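Local structure of iron-regulated ABC transporter siderophore-binding protein SirA (Staphylococcus aureus subsp. aureus, 3MWF) at residues A[5-8]-A[13-16]; A[24-29]-A[33-38]; A[166-171]-A[244-249]. The protein binds the iron siderophore staphyloferrin B and probably delivers it to an ABC transporter for uptake into the cell. All coordinates share one frame; numbering follows the deposited sequence.

Contact 1. Residues A[5-8]-A[13-16]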
loop_
_atom_site.group_PDB
_atom_site.type_symbol
_atom_site.label_atom_id
_atom_site.label_comp_id
_atom_site.label_asym_id
_atom_site.label_seq_id
_atom_site.Cartn_x
_atom_site.Cartn_y
_atom_site.Cartn_z
ATOM N N THR A 5 21.109 9.516 21.344
ATOM C CA THR A 5 20.400 10.607 20.582
ATOM C C THR A 5 20.606 10.477 19.067
ATOM O O THR A 5 21.736 10.305 18.596
ATOM C CB THR A 5 20.788 12.027 21.102
ATOM O OG1 THR A 5 19.967 12.357 22.232
ATOM C CG2 THR A 5 20.581 13.106 20.029
ATOM N N THR A 6 19.495 10.539 18.326
ATOM C CA THR A 6 19.494 10.452 16.860
ATOM C C THR A 6 18.605 11.547 16.267
ATOM O O THR A 6 17.445 11.708 16.678
ATOM C CB THR A 6 18.957 9.085 16.382
ATOM O OG1 THR A 6 19.551 8.038 17.162
ATOM C CG2 THR A 6 19.262 8.859 14.899
ATOM N N SER A 7 19.149 12.288 15.304
ATOM C CA SER A 7 18.391 13.312 14.595
ATOM C C SER A 7 17.933 12.773 13.244
ATOM O O SER A 7 18.739 12.267 12.458
ATOM C CB SER A 7 19.214 14.602 14.417
ATOM O OG SER A 7 18.443 15.628 13.808
ATOM N N ILE A 8 16.633 12.881 12.980
ATOM C CA ILE A 8 16.059 12.366 11.748
ATOM C C ILE A 8 15.377 13.455 10.925
ATOM O O ILE A 8 14.525 14.172 11.441
ATOM C CB ILE A 8 15.038 11.256 12.069
ATOM C CG1 ILE A 8 15.770 10.039 12.647
ATOM C CG2 ILE A 8 14.221 10.893 10.818
ATOM C CD1 ILE A 8 14.871 8.990 13.152
ATOM N N GLY A 13 9.742 17.685 8.878
ATOM C CA GLY A 13 10.782 18.480 9.536
ATOM C C GLY A 13 11.859 17.608 10.123
ATOM O O GLY A 13 12.160 16.542 9.590
ATOM N N THR A 14 12.457 18.081 11.220
ATOM C CA THR A 14 13.510 17.348 11.914
ATOM C C THR A 14 13.057 16.928 13.308
ATOM O O THR A 14 12.466 17.729 14.043
ATOM C CB THR A 14 14.768 18.248 12.052
ATOM O OG1 THR A 14 15.249 18.565 10.736
ATOM C CG2 THR A 14 15.847 17.564 12.851
ATOM N N THR A 15 13.362 15.682 13.672
ATOM C CA THR A 15 12.985 15.130 14.982
ATOM C C THR A 15 14.178 14.524 15.690
ATOM O O THR A 15 14.915 13.757 15.085
ATOM C CB THR A 15 11.844 14.066 14.829
ATOM O OG1 THR A 15 10.658 14.738 14.422
ATOM C CG2 THR A 15 11.549 13.349 16.142
ATOM N N GLU A 16 14.344 14.871 16.973
ATOM C CA GLU A 16 15.376 14.297 17.826
ATOM C C GLU A 16 14.787 13.155 18.640
ATOM O O GLU A 16 13.823 13.339 19.375
ATOM C CB GLU A 16 15.987 15.357 18.769
ATOM C CG GLU A 16 17.205 14.845 19.550
ATOM C CD GLU A 16 17.684 15.803 20.627
ATOM O OE1 GLU A 16 17.486 15.510 21.835
ATOM O OE2 GLU A 16 18.269 16.838 20.263
#
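A chi1 of -176° swings Ser7 OG to the far side of CB from its own N, beside the carbonyl carbon, and toward the methyl of Thr14; Ser7 OG and Thr14 CG2 are 3.4 Å apart. On the same face of the hairpin as Ser7, Glu16 runs out extended (chi1 -172°), and its CG meets Thr5 CG2 at 3.8 Å, the two side chains crossing at a slant. Ser7, Thr14 and Glu16 are exposed; one touch is hydroxyl to methyl, the other methylene to methyl, with no hydrogen bond between these side chains. The strands run antiparallel, their axes 4.7 Å apart at closest. Ile8 and Thr15 form the hydrogen-bonded pair: Ile8 N to Thr15 O and Thr15 N to Ile8 O are both 2.9 Å and nearly straight. Ser7 and Glu16 make the neighbouring non-hydrogen-bonded pair, where their CA-H groups reach carbonyl oxygens across the strands, Ser7 CA to Thr15 O at 3.5 Å. Ile8 and Thr15 turn to the other, buried face. There Ile8 packs on Leu122 and Ala126, Thr15 OG1 bonds to Thr107 O and His10 NE2, and both side chains touch Val108, so the hairpin lies against helix 116-127 and strand 107-110.

Contact 2. Residues A[24-29]-A[33-38]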
loop_
_atom_site.group_PDB
_atom_site.type_symbol
_atom_site.label_atom_id
_atom_site.label_comp_id
_atom_site.label_asym_id
_atom_site.label_seq_id
_atom_site.Cartn_x
_atom_site.Cartn_y
_atom_site.Cartn_z
ATOM N N VAL A 24 6.470 2.207 20.425
ATOM C CA VAL A 24 6.154 2.929 19.192
ATOM C C VAL A 24 4.665 2.848 18.861
ATOM O O VAL A 24 4.032 1.803 19.066
ATOM C CB VAL A 24 7.027 2.441 18.004
ATOM C CG1 VAL A 24 6.699 1.006 17.643
ATOM C CG2 VAL A 24 6.860 3.353 16.781
ATOM N N VAL A 25 4.110 3.967 18.393
ATOM C CA VAL A 25 2.723 4.059 17.958
ATOM C C VAL A 25 2.769 4.296 16.457
ATOM O O VAL A 25 3.429 5.221 16.001
ATOM C CB VAL A 25 1.962 5.184 18.682
ATOM C CG1 VAL A 25 0.608 5.455 18.012
ATOM C CG2 VAL A 25 1.771 4.810 20.166
ATOM N N THR A 26 2.054 3.461 15.704
ATOM C CA THR A 26 2.047 3.531 14.239
ATOM C C THR A 26 0.707 4.025 13.754
ATOM O O THR A 26 -0.335 3.439 14.076
ATOM C CB THR A 26 2.409 2.158 13.620
ATOM O OG1 THR A 26 1.650 1.120 14.271
ATOM C CG2 THR A 26 3.883 1.887 13.776
ATOM N N LEU A 27 0.726 5.107 12.966
ATOM C CA LEU A 27 -0.507 5.809 12.552
ATOM C C LEU A 27 -0.941 5.569 11.113
ATOM O O LEU A 27 -1.842 6.236 10.632
ATOM C CB LEU A 27 -0.363 7.322 12.788
ATOM C CG LEU A 27 -0.100 7.681 14.265
ATOM C CD1 LEU A 27 -0.061 9.195 14.412
ATOM C CD2 LEU A 27 -1.180 7.116 15.176
ATOM N N TYR A 28 -0.285 4.634 10.427
ATOM C CA TYR A 28 -0.880 4.112 9.199
ATOM C C TYR A 28 -0.599 2.624 9.044
ATOM O O TYR A 28 0.350 2.119 9.621
ATOM C CB TYR A 28 -0.432 4.913 7.970
ATOM C CG TYR A 28 1.035 5.005 7.678
ATOM C CD1 TYR A 28 1.804 6.048 8.223
ATOM C CD2 TYR A 28 1.643 4.142 6.757
ATOM C CE1 TYR A 28 3.162 6.187 7.884
ATOM C CE2 TYR A 28 2.998 4.261 6.431
ATOM C CZ TYR A 28 3.735 5.309 6.970
ATOM O OH TYR A 28 5.066 5.468 6.657
ATOM N N GLN A 29 -1.427 1.934 8.250
ATOM C CA GLN A 29 -1.347 0.468 8.173
ATOM C C GLN A 29 0.065 -0.024 7.891
ATOM O O GLN A 29 0.538 -0.969 8.513
ATOM C CB GLN A 29 -2.255 -0.027 7.032
ATOM C CG GLN A 29 -3.655 0.615 6.989
ATOM C CD GLN A 29 -4.489 0.283 8.208
ATOM O OE1 GLN A 29 -4.595 -0.874 8.594
ATOM N NE2 GLN A 29 -5.081 1.314 8.833
ATOM N N ASP A 33 2.744 -2.602 9.919
ATOM C CA ASP A 33 3.329 -3.758 9.271
ATOM C C ASP A 33 4.846 -3.719 9.324
ATOM O O ASP A 33 5.500 -4.719 9.634
ATOM C CB ASP A 33 2.825 -3.840 7.822
ATOM C CG ASP A 33 3.383 -5.060 7.065
ATOM O OD1 ASP A 33 4.601 -5.074 6.739
ATOM O OD2 ASP A 33 2.577 -5.996 6.783
ATOM N N VAL A 34 5.414 -2.561 9.023
ATOM C CA VAL A 34 6.873 -2.419 9.013
ATOM C C VAL A 34 7.441 -2.596 10.432
ATOM O O VAL A 34 8.482 -3.242 10.604
ATOM C CB VAL A 34 7.278 -1.081 8.355
ATOM C CG1 VAL A 34 8.767 -0.721 8.628
ATOM C CG2 VAL A 34 7.035 -1.154 6.851
ATOM N N ALA A 35 6.743 -2.061 11.437
ATOM C CA ALA A 35 7.221 -2.206 12.828
ATOM C C ALA A 35 7.322 -3.696 13.166
ATOM O O ALA A 35 8.353 -4.185 13.663
ATOM C CB ALA A 35 6.261 -1.513 13.781
ATOM N N VAL A 36 6.249 -4.428 12.885
ATOM C CA VAL A 36 6.254 -5.878 13.112
ATOM C C VAL A 36 7.382 -6.584 12.339
ATOM O O VAL A 36 8.109 -7.441 12.887
ATOM C CB VAL A 36 4.851 -6.463 12.800
ATOM C CG1 VAL A 36 4.871 -8.003 12.707
ATOM C CG2 VAL A 36 3.809 -5.989 13.830
ATOM N N SER A 37 7.563 -6.197 11.079
ATOM C CA SER A 37 8.598 -6.766 10.213
ATOM C C SER A 37 10.019 -6.530 10.747
ATOM O O SER A 37 10.941 -7.352 10.520
ATOM C CB SER A 37 8.454 -6.163 8.812
ATOM O OG SER A 37 7.245 -6.610 8.203
ATOM N N LEU A 38 10.188 -5.410 11.442
ATOM C CA LEU A 38 11.472 -5.034 12.041
ATOM C C LEU A 38 11.649 -5.598 13.464
ATOM O O LEU A 38 12.659 -5.313 14.125
ATOM C CB LEU A 38 11.627 -3.512 12.044
ATOM C CG LEU A 38 11.817 -2.850 10.672
ATOM C CD1 LEU A 38 11.707 -1.358 10.801
ATOM C CD2 LEU A 38 13.162 -3.217 10.053
#
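Thr26 and Ala35 face each other between strand 24-26 and helix 29-37, and their methyls, Thr26 CG2 and Ala35 CB, meet at 4.1 Å. A chi1 of 47° sets the threonine CG2 opposite its carbonyl carbon and beside N, ready for this apolar touch, while the hydroxyl bonds to Thr32 OG1 in the first turns of the helix. The closer part lies at the helix start. Asp33 N gives a nearly straight hydrogen bond to Gln29 O, 3.1 Å long and in the carbonyl plane: an i to i+4 bond of the opening turn, just after the N-cap residue Tyr28. The looser side is further along the helix, where Val36 and Ser37 are partly exposed and do not touch 24-29. From that turn Ser37 N and Ser37 OG both reach back to Asp33 O, the hydroxyl at 2.9 Å and well above the carbonyl plane. Gln29 NE2 bonds to Glu71 OE1 and Glu47 O, and the Asp33 carboxylate oxygens to Tyr57 OH and Lys278 N. With one methyl pair and one backbone bond between the segments, these outside bonds probably do much to fix the start of the helix, where the side chain of Gln29 is about 7 Å from the bound SE8.

Contact 3. Residues A[166-171]-A[244-249]. With SE8 (5-[(2-{[(3S)-5-{[(2S)-2-amino-2-carboxyethyl]amino}-3-carboxy-3-hydroxy-5-oxopentanoyl]amino}ethyl)amino]-2,5-dioxopentanoic acid), chain C.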
loop_
_atom_site.group_PDB
_atom_site.type_symbol
_atom_site.label_atom_id
_atom_site.label_comp_id
_atom_site.label_asym_id
_atom_site.label_seq_id
_atom_site.Cartn_x
_atom_site.Cartn_y
_atom_site.Cartn_z
ATOM N N VAL A 166 -7.302 -1.740 -11.351
ATOM C CA VAL A 166 -8.601 -1.037 -11.373
ATOM C C VAL A 166 -9.324 -1.398 -10.094
ATOM O O VAL A 166 -9.463 -2.596 -9.774
ATOM C CB VAL A 166 -9.436 -1.471 -12.591
ATOM C CG1 VAL A 166 -10.846 -0.882 -12.549
ATOM C CG2 VAL A 166 -8.697 -1.052 -13.914
ATOM N N ASN A 167 -9.781 -0.367 -9.389
ATOM C CA ASN A 167 -10.456 -0.542 -8.082
ATOM C C ASN A 167 -11.867 -0.017 -8.173
ATOM O O ASN A 167 -12.105 1.200 -8.356
ATOM C CB ASN A 167 -9.625 0.204 -7.022
ATOM C CG ASN A 167 -10.386 0.537 -5.724
ATOM O OD1 ASN A 167 -10.216 1.642 -5.197
ATOM N ND2 ASN A 167 -11.207 -0.393 -5.209
ATOM N N PHE A 168 -12.835 -0.930 -8.052
ATOM C CA PHE A 168 -14.228 -0.498 -8.013
ATOM C C PHE A 168 -14.589 -0.095 -6.584
ATOM O O PHE A 168 -14.321 -0.858 -5.635
ATOM C CB PHE A 168 -15.155 -1.596 -8.526
ATOM C CG PHE A 168 -14.915 -1.917 -9.968
ATOM C CD1 PHE A 168 -15.116 -0.928 -10.921
ATOM C CD2 PHE A 168 -14.444 -3.162 -10.357
ATOM C CE1 PHE A 168 -14.876 -1.170 -12.260
ATOM C CE2 PHE A 168 -14.212 -3.432 -11.728
ATOM C CZ PHE A 168 -14.418 -2.418 -12.674
ATOM N N ARG A 169 -15.141 1.110 -6.442
ATOM C CA ARG A 169 -15.559 1.621 -5.113
ATOM C C ARG A 169 -17.067 1.760 -5.119
ATOM O O ARG A 169 -17.720 1.381 -6.084
ATOM C CB ARG A 169 -14.900 2.960 -4.819
ATOM C CG ARG A 169 -13.361 2.892 -4.782
ATOM C CD ARG A 169 -12.794 3.681 -3.564
ATOM N NE ARG A 169 -11.503 3.104 -3.230
ATOM C CZ ARG A 169 -10.985 3.007 -2.031
ATOM N NH1 ARG A 169 -11.632 3.445 -0.923
ATOM N NH2 ARG A 169 -9.801 2.447 -1.944
ATOM N N ALA A 170 -17.633 2.298 -4.046
ATOM C CA ALA A 170 -19.093 2.372 -3.934
ATOM C C ALA A 170 -19.748 3.351 -4.929
ATOM O O ALA A 170 -20.904 3.149 -5.349
ATOM C CB ALA A 170 -19.484 2.754 -2.462
ATOM N N ASP A 171 -19.028 4.419 -5.285
ATOM C CA ASP A 171 -19.620 5.530 -6.057
ATOM C C ASP A 171 -18.665 6.067 -7.131
ATOM O O ASP A 171 -18.906 7.135 -7.705
ATOM C CB ASP A 171 -20.045 6.671 -5.114
ATOM C CG ASP A 171 -18.874 7.214 -4.277
ATOM O OD1 ASP A 171 -17.698 6.783 -4.475
ATOM O OD2 ASP A 171 -19.126 8.065 -3.388
ATOM N N GLU A 244 -21.911 -2.437 -13.249
ATOM C CA GLU A 244 -22.191 -1.365 -14.214
ATOM C C GLU A 244 -20.999 -1.066 -15.123
ATOM O O GLU A 244 -21.157 -0.948 -16.357
ATOM C CB GLU A 244 -22.656 -0.109 -13.485
ATOM C CG GLU A 244 -24.070 -0.338 -12.920
ATOM C CD GLU A 244 -24.540 0.698 -11.927
ATOM O OE1 GLU A 244 -23.751 1.576 -11.505
ATOM O OE2 GLU A 244 -25.731 0.608 -11.560
ATOM N N TRP A 245 -19.820 -0.940 -14.519
ATOM C CA TRP A 245 -18.615 -0.619 -15.295
ATOM C C TRP A 245 -18.175 -1.774 -16.194
ATOM O O TRP A 245 -17.818 -1.539 -17.356
ATOM C CB TRP A 245 -17.460 -0.135 -14.400
ATOM C CG TRP A 245 -17.674 1.268 -13.877
ATOM C CD1 TRP A 245 -18.723 1.708 -13.117
ATOM C CD2 TRP A 245 -16.826 2.412 -14.092
ATOM N NE1 TRP A 245 -18.584 3.064 -12.833
ATOM C CE2 TRP A 245 -17.438 3.519 -13.431
ATOM C CE3 TRP A 245 -15.612 2.616 -14.781
ATOM C CZ2 TRP A 245 -16.866 4.806 -13.415
ATOM C CZ3 TRP A 245 -15.046 3.914 -14.786
ATOM C CH2 TRP A 245 -15.686 4.986 -14.095
ATOM N N THR A 246 -18.224 -3.006 -15.691
ATOM C CA THR A 246 -17.722 -4.165 -16.460
ATOM C C THR A 246 -18.730 -4.589 -17.542
ATOM O O THR A 246 -18.365 -5.333 -18.454
ATOM C CB THR A 246 -17.295 -5.379 -15.604
ATOM O OG1 THR A 246 -18.426 -5.890 -14.865
ATOM C CG2 THR A 246 -16.108 -5.006 -14.649
ATOM N N SER A 247 -19.953 -4.070 -17.447
ATOM C CA SER A 247 -21.035 -4.319 -18.416
ATOM C C SER A 247 -21.006 -3.348 -19.602
ATOM O O SER A 247 -21.755 -3.525 -20.574
ATOM C CB SER A 247 -22.399 -4.175 -17.728
ATOM O OG SER A 247 -22.625 -5.312 -16.941
ATOM N N SER A 248 -20.155 -2.322 -19.524
ATOM C CA SER A 248 -20.129 -1.268 -20.538
ATOM C C SER A 248 -19.397 -1.715 -21.798
ATOM O O SER A 248 -18.494 -2.568 -21.755
ATOM C CB SER A 248 -19.466 0.007 -19.999
ATOM O OG SER A 248 -18.115 -0.282 -19.720
ATOM N N LYS A 249 -19.762 -1.115 -22.921
ATOM C CA LYS A 249 -19.032 -1.377 -24.176
ATOM C C LYS A 249 -17.555 -0.986 -24.061
ATOM O O LYS A 249 -16.692 -1.631 -24.661
ATOM C CB LYS A 249 -19.688 -0.674 -25.368
ATOM C CG LYS A 249 -19.759 0.852 -25.278
ATOM C CD LYS A 249 -19.405 1.568 -26.599
ATOM C CE LYS A 249 -20.377 1.293 -27.754
ATOM N NZ LYS A 249 -19.855 1.910 -29.029
HETATM C C1 SE8 C . -9.729 7.046 3.271
HETATM C C2 SE8 C . -10.525 6.069 2.450
HETATM C C3 SE8 C . -10.384 4.659 3.002
HETATM N N4 SE8 C . -9.029 4.133 2.875
HETATM C C5 SE8 C . -8.658 3.400 1.845
HETATM C C6 SE8 C . -7.191 3.058 1.749
HETATM C C7 SE8 C . -6.410 4.194 1.088
HETATM C C8 SE8 C . -4.910 3.857 1.181
HETATM C C9 SE8 C . -4.004 4.783 0.373
HETATM N N10 SE8 C . -4.344 6.067 0.282
HETATM C C11 SE8 C . -3.479 6.964 -0.450
HETATM C C12 SE8 C . -2.942 8.060 0.455
HETATM N N13 SE8 C . -2.457 9.208 -0.300
HETATM C C14 SE8 C . -3.256 10.213 -0.766
HETATM C C15 SE8 C . -4.622 10.408 -0.178
HETATM C C16 SE8 C . -5.442 9.368 -0.899
HETATM C C17 SE8 C . -6.578 8.776 -0.124
HETATM C C18 SE8 C . -7.861 8.900 -0.796
HETATM O O19 SE8 C . -10.172 7.377 4.402
HETATM O O20 SE8 C . -8.691 7.526 2.773
HETATM N N21 SE8 C . -10.065 6.132 1.050
HETATM O O22 SE8 C . -9.416 3.000 0.984
HETATM C C23 SE8 C . -6.874 4.384 -0.345
HETATM O O24 SE8 C . -6.507 3.568 -1.226
HETATM O O25 SE8 C . -7.604 5.364 -0.636
HETATM O O26 SE8 C . -6.717 5.422 1.772
HETATM O O27 SE8 C . -2.991 4.330 -0.150
HETATM O O28 SE8 C . -2.920 10.955 -1.671
HETATM O O29 SE8 C . -6.424 8.117 0.909
HETATM O O30 SE8 C . -8.735 8.081 -0.529
HETATM O O31 SE8 C . -8.039 9.798 -1.658
#
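Phe168 points the far end of its ring at residues 245 and 246 of helix 236-246. CE1 of the phenylalanine comes to 3.5 Å from Trp245 CB, and its CZ lies 3.7 Å from Thr246 CG2, so these two ring atoms meet the base of one side chain and the methyl of the next at a slant. The indole itself leads off from this touch: the phenyl and the five-membered ring have centroids 6.0 Å apart and planes at 59°, an oblique pairing. In Thr246 a chi1 of 62° leaves CG2 opposite the carbonyl carbon, facing the phenylalanine, and the hydroxyl goes back to Glu242 O. Val166 CG1 sits over one face of the phenyl ring, offset toward its rim. Strand 163-168 is the central strand of the mixed sheet in one lobe of this periplasmic-binding-protein fold, and the helix covers the side of the sheet to which Phe168 points. Just past the strand, Arg169 turns to the siderophore instead. NH1 and NH2 of Arg169 both donate to SE8 O22, each at 3.0 Å, and this oxygen lies in the guanidinium plane at its edge. Asn167 OD1, also in that plane, accepts from Arg169 NE at 2.8 Å on a lone pair and helps fix the rotation of the group. Asn167 is thus a second-shell residue that positions Arg169, and its ND2 is itself held by Val226 O and Ser228 O, while Tyr176, Arg93, Arg174 and Asn272 also bond to the ligand.

Starting at the N terminus, contact 1 closes a short beta hairpin, only four residues lying between its segments. The chain then enters strand 24-26, and contact 2 closes an equally local step, from that strand into helix 29-37, the first half of a beta-alpha-beta unit completed by strand 44-45. Contact 3 is the long one: 72 residues separate its segments, and it joins the middle strand 163-168 of the five-stranded sheet to helix 236-246. None nests in or crosses another; all three follow in series. Contacts 1 and 2 share one side of the chain's centre; contact 3 lies opposite, its centre about 33 Å from that of contact 2. The siderophore sits between contacts 2 and 3.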